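Local coordinates for protein transcriptional regulator (Streptococcus thermophilus LMD-9, PDB 5JUF) that acts as an RNPP-family quorum sensor and transcriptional activator in competence regulation, probably responding to a secreted peptide and probably binding promoter DNA through its helix-turn-helix domain, at residues E16-S21 and K57-S62; K253-L258 and E269-A274. One frame throughout, in Å; residues are numbered along the deposited sequence.

Interaction 1 (E16-S21 and K57-S62)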
# COMPACT_ATOMS: atom_id res chain seq x y z
N GLU A 16 3.26 21.70 26.22
CA GLU A 16 2.78 21.95 27.58
C GLU A 16 3.12 23.37 28.04
O GLU A 16 2.31 24.01 28.73
CB GLU A 16 3.37 20.90 28.54
CG GLU A 16 2.82 19.51 28.30
CD GLU A 16 3.42 18.49 29.24
OE1 GLU A 16 4.49 18.77 29.81
OE2 GLU A 16 2.82 17.41 29.40
N ARG A 17 4.29 23.88 27.67
CA ARG A 17 4.63 25.27 28.00
C ARG A 17 3.58 26.23 27.45
O ARG A 17 3.24 27.24 28.09
CB ARG A 17 6.02 25.63 27.46
CG ARG A 17 6.60 26.92 28.06
CD ARG A 17 7.86 27.42 27.34
NE ARG A 17 7.59 27.80 25.95
CZ ARG A 17 7.12 28.98 25.55
NH1 ARG A 17 6.86 29.93 26.44
NH2 ARG A 17 6.91 29.22 24.27
N GLN A 18 3.06 25.95 26.25
CA GLN A 18 2.02 26.78 25.65
C GLN A 18 0.63 26.44 26.16
O GLN A 18 -0.34 27.03 25.69
CB GLN A 18 2.05 26.66 24.12
CG GLN A 18 3.35 27.17 23.50
CD GLN A 18 3.33 27.23 21.98
OE1 GLN A 18 2.27 27.28 21.36
NE2 GLN A 18 4.51 27.23 21.38
N GLN A 19 0.52 25.52 27.12
CA GLN A 19 -0.77 25.10 27.69
C GLN A 19 -1.73 24.65 26.59
O GLN A 19 -2.94 24.90 26.64
CB GLN A 19 -1.39 26.21 28.56
CG GLN A 19 -0.60 26.55 29.85
CD GLN A 19 -0.40 25.36 30.80
OE1 GLN A 19 -1.22 24.44 30.86
NE2 GLN A 19 0.71 25.39 31.54
N MET A 20 -1.20 23.99 25.59
CA MET A 20 -1.97 23.54 24.44
C MET A 20 -2.29 22.06 24.59
O MET A 20 -1.41 21.25 24.91
CB MET A 20 -1.20 23.77 23.14
CG MET A 20 -1.98 23.41 21.90
SD MET A 20 -0.99 23.52 20.40
CE MET A 20 -0.71 25.29 20.25
N SER A 21 -3.55 21.70 24.36
CA SER A 21 -3.93 20.31 24.42
C SER A 21 -3.55 19.60 23.12
O SER A 21 -3.36 20.23 22.08
CB SER A 21 -5.44 20.16 24.67
OG SER A 21 -6.18 20.59 23.54
N LYS A 57 4.72 24.15 12.84
CA LYS A 57 3.79 25.21 12.48
C LYS A 57 2.76 25.46 13.59
O LYS A 57 2.51 26.61 13.96
CB LYS A 57 3.10 24.86 11.16
CG LYS A 57 1.95 25.76 10.79
CD LYS A 57 1.45 25.43 9.38
CE LYS A 57 0.79 24.05 9.33
NZ LYS A 57 0.15 23.78 8.00
N ARG A 58 2.18 24.38 14.15
CA ARG A 58 1.20 24.54 15.22
C ARG A 58 1.81 25.17 16.47
O ARG A 58 1.13 25.91 17.18
CB ARG A 58 0.57 23.18 15.57
CG ARG A 58 -0.23 22.51 14.45
CD ARG A 58 -1.46 23.36 14.06
NE ARG A 58 -2.47 23.41 15.13
CZ ARG A 58 -3.35 24.39 15.27
NH1 ARG A 58 -3.34 25.43 14.44
NH2 ARG A 58 -4.24 24.34 16.26
N LEU A 59 3.08 24.86 16.76
CA LEU A 59 3.76 25.41 17.93
C LEU A 59 4.40 26.76 17.67
O LEU A 59 4.90 27.39 18.61
CB LEU A 59 4.82 24.43 18.44
CG LEU A 59 4.23 23.15 19.02
CD1 LEU A 59 5.34 22.20 19.42
CD2 LEU A 59 3.30 23.46 20.21
N GLY A 60 4.36 27.25 16.43
CA GLY A 60 5.09 28.47 16.12
C GLY A 60 6.59 28.33 16.30
O GLY A 60 7.25 29.28 16.72
N LYS A 61 7.13 27.16 16.01
CA LYS A 61 8.55 26.90 16.12
C LYS A 61 9.09 26.55 14.73
O LYS A 61 8.34 26.16 13.84
CB LYS A 61 8.82 25.75 17.11
CG LYS A 61 8.65 26.15 18.58
CD LYS A 61 9.88 26.90 19.07
CE LYS A 61 9.75 27.37 20.50
NZ LYS A 61 8.66 28.37 20.63
N SER A 62 10.40 26.69 14.55
CA SER A 62 11.00 26.14 13.34
C SER A 62 11.31 24.66 13.57
O SER A 62 11.46 24.21 14.71
CB SER A 62 12.27 26.89 12.95
OG SER A 62 13.28 26.67 13.91
O HOH W 1 1.47 28.05 18.80
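The C-terminal end of helix 3-17 meets that of helix 49-59, with Gln18 and Leu59 lying 8.0 Å apart from CA to CA, and each helix closes in a Schellman motif, Gln19 and Gly60 taking up the positive phi. Both turns belong to the helix-turn-helix domain, where they bring its first helix against a later one. Gln18 carries the polar link. Its side chain runs out extended beyond CG, and NE2 donates to Leu59 O over 2.8 Å in a nearly straight bond (172°). The acceptor lies in the plane of the Gln18 amide, while the donor stands somewhat tilted from the carbonyl plane of Leu59. The other end of the amide is also engaged, since a water donates both to Gln18 OE1 and to Arg58 O; two successive carbonyls at the end of helix 49-59 are thereby tied to one side chain, and the bonds at both its ends agree with one orientation of the amide. Beside this amide, Met20 swings CG away from its backbone N (chi1 -177°) and reaches across with a final bend, bringing SD to 4.3 Å from Leu59 CD2. Leu25 of helix 22-26 touches both of these side chains. On the other flank Arg17 and Lys61 cross at about a right angle, their like charges probably offset by Glu14, which forms salt bridges with both and also accepts a hydrogen bond from Gln18 NE2. Past the sulfur, Met20 CE ends 3.6 Å from Arg58 O.

Interaction 2 (K253-L258 and E269-A274)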
# COMPACT_ATOMS: atom_id res chain seq x y z
N LYS A 253 -10.11 -9.70 -17.97
CA LYS A 253 -11.11 -9.41 -18.99
C LYS A 253 -11.95 -10.64 -19.29
O LYS A 253 -13.15 -10.52 -19.55
CB LYS A 253 -10.43 -8.88 -20.26
CG LYS A 253 -11.41 -8.44 -21.34
CD LYS A 253 -12.24 -7.24 -20.87
CE LYS A 253 -13.31 -6.87 -21.90
NZ LYS A 253 -12.74 -6.49 -23.22
N ALA A 254 -11.35 -11.82 -19.23
CA ALA A 254 -12.11 -13.06 -19.43
C ALA A 254 -13.15 -13.24 -18.34
O ALA A 254 -14.31 -13.56 -18.63
CB ALA A 254 -11.16 -14.26 -19.47
N LYS A 255 -12.76 -13.06 -17.07
CA LYS A 255 -13.73 -13.14 -15.98
C LYS A 255 -14.89 -12.18 -16.20
O LYS A 255 -16.06 -12.54 -16.00
CB LYS A 255 -13.06 -12.83 -14.63
CG LYS A 255 -11.93 -13.77 -14.21
CD LYS A 255 -12.43 -15.15 -13.85
CE LYS A 255 -11.37 -15.96 -13.10
NZ LYS A 255 -11.80 -17.38 -12.90
N TYR A 256 -14.59 -10.94 -16.61
CA TYR A 256 -15.64 -9.96 -16.88
C TYR A 256 -16.59 -10.46 -17.95
O TYR A 256 -17.81 -10.41 -17.78
CB TYR A 256 -15.01 -8.62 -17.28
CG TYR A 256 -16.00 -7.60 -17.80
CD1 TYR A 256 -16.68 -6.75 -16.92
CD2 TYR A 256 -16.25 -7.48 -19.16
CE1 TYR A 256 -17.59 -5.82 -17.41
CE2 TYR A 256 -17.15 -6.55 -19.65
CZ TYR A 256 -17.82 -5.72 -18.77
OH TYR A 256 -18.71 -4.80 -19.26
N GLU A 257 -16.05 -10.96 -19.07
CA GLU A 257 -16.90 -11.48 -20.13
C GLU A 257 -17.72 -12.67 -19.65
O GLU A 257 -18.90 -12.80 -19.99
CB GLU A 257 -16.06 -11.88 -21.35
CG GLU A 257 -15.40 -10.70 -22.06
CD GLU A 257 -16.41 -9.80 -22.77
OE1 GLU A 257 -17.59 -10.19 -22.90
OE2 GLU A 257 -16.02 -8.68 -23.18
N LEU A 258 -17.11 -13.55 -18.84
CA LEU A 258 -17.76 -14.78 -18.42
C LEU A 258 -18.80 -14.54 -17.34
O LEU A 258 -19.90 -15.09 -17.40
CB LEU A 258 -16.70 -15.77 -17.93
CG LEU A 258 -17.19 -17.13 -17.42
CD1 LEU A 258 -17.81 -17.93 -18.54
CD2 LEU A 258 -16.06 -17.92 -16.78
N GLU A 269 -11.66 -16.32 -25.67
CA GLU A 269 -10.68 -15.58 -26.47
C GLU A 269 -9.71 -14.80 -25.58
O GLU A 269 -8.51 -14.73 -25.89
CB GLU A 269 -11.41 -14.64 -27.43
CG GLU A 269 -10.50 -13.83 -28.32
CD GLU A 269 -9.58 -14.69 -29.18
OE1 GLU A 269 -8.47 -14.23 -29.52
OE2 GLU A 269 -9.97 -15.84 -29.51
N ASN A 270 -10.20 -14.20 -24.49
CA ASN A 270 -9.30 -13.50 -23.58
C ASN A 270 -8.39 -14.47 -22.83
O ASN A 270 -7.21 -14.17 -22.62
CB ASN A 270 -10.09 -12.63 -22.60
CG ASN A 270 -10.52 -11.32 -23.22
OD1 ASN A 270 -9.71 -10.41 -23.39
ND2 ASN A 270 -11.79 -11.22 -23.58
N TYR A 271 -8.90 -15.64 -22.44
CA TYR A 271 -8.02 -16.67 -21.89
C TYR A 271 -6.94 -17.05 -22.91
O TYR A 271 -5.77 -17.19 -22.55
CB TYR A 271 -8.83 -17.90 -21.48
CG TYR A 271 -9.16 -17.97 -19.99
CD1 TYR A 271 -8.16 -18.12 -19.04
CD2 TYR A 271 -10.49 -17.91 -19.55
CE1 TYR A 271 -8.46 -18.19 -17.68
CE2 TYR A 271 -10.79 -17.97 -18.19
CZ TYR A 271 -9.78 -18.11 -17.27
OH TYR A 271 -10.07 -18.18 -15.91
N ASP A 272 -7.32 -17.20 -24.18
CA ASP A 272 -6.33 -17.57 -25.20
C ASP A 272 -5.27 -16.49 -25.37
O ASP A 272 -4.09 -16.80 -25.56
CB ASP A 272 -7.02 -17.85 -26.53
CG ASP A 272 -7.81 -19.14 -26.52
OD1 ASP A 272 -7.60 -19.96 -25.60
OD2 ASP A 272 -8.63 -19.35 -27.44
N LYS A 273 -5.65 -15.21 -25.30
CA LYS A 273 -4.65 -14.15 -25.36
C LYS A 273 -3.68 -14.25 -24.19
O LYS A 273 -2.46 -14.10 -24.37
CB LYS A 273 -5.31 -12.78 -25.40
CG LYS A 273 -6.07 -12.47 -26.69
CD LYS A 273 -6.74 -11.10 -26.60
CE LYS A 273 -7.60 -10.82 -27.83
NZ LYS A 273 -8.27 -9.48 -27.74
N ALA A 274 -4.19 -14.51 -22.99
CA ALA A 274 -3.31 -14.67 -21.83
C ALA A 274 -2.36 -15.84 -22.01
O ALA A 274 -1.17 -15.73 -21.70
CB ALA A 274 -4.14 -14.85 -20.56
O HOH W 2 -13.17 -8.75 -24.80
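Close packing of two consecutive antiparallel helices, 246-260 and 264-280, makes this contact near the C-terminal end of the tetratricopeptide domain. The short segments run at 170° to each other with axes 8.7 Å apart, and Ala254 permits the approach: its CB lies 3.7 Å from Asn270 CB and equally near Tyr271 CD2, at an oblique angle to the ring. Asn270 lays its amide against the aliphatic start of Lys253, whose CG comes within 3.3 Å of Asn270 OD1. Beyond CG the Lys253 chain turns off from the amide (chi2 64°) and bends again at its end, and its NZ and Asn270 ND2 both donate to one water, which in turn donates to Glu257 OE2; the direct Lys253-Glu257 salt bridge is long. Asn270 ND2 is held a second time by Glu266 O within its own helix. Farther along, Lys255 NZ approaches Tyr271 OH at 3.6 Å, and both find their partner in Asp297 OD2, just beyond helix 284-296. That helix also covers the Tyr271 ring with Ile290 and Lys294. A small residue at the point of closest approach, flanked by larger side chains, suits the antiparallel helical hairpin from which tetratricopeptide domains are built.

In the fold
The two contacts lie on opposite sides of the chain's centre, their own centres about 59 Å apart, and hold no element in common. Interaction 1 joins helix ends within the helix-turn-helix domain and is a surface contact; interaction 2 pairs the flanks of neighbouring helices in the tetratricopeptide domain and is partly buried. Their chemistry follows. In interaction 1 two carbonyls at the end of helix 49-59 are reached by a side-chain amide, directly and through water, whereas in interaction 2 van der Waals packing of Ala254 and of the Lys253 chain carries the contact, and a water and Asp297 link its polar groups. In each, an acidic residue from outside the segments gathers nearby polar ends: Glu14 in interaction 1, Asp297 in interaction 2.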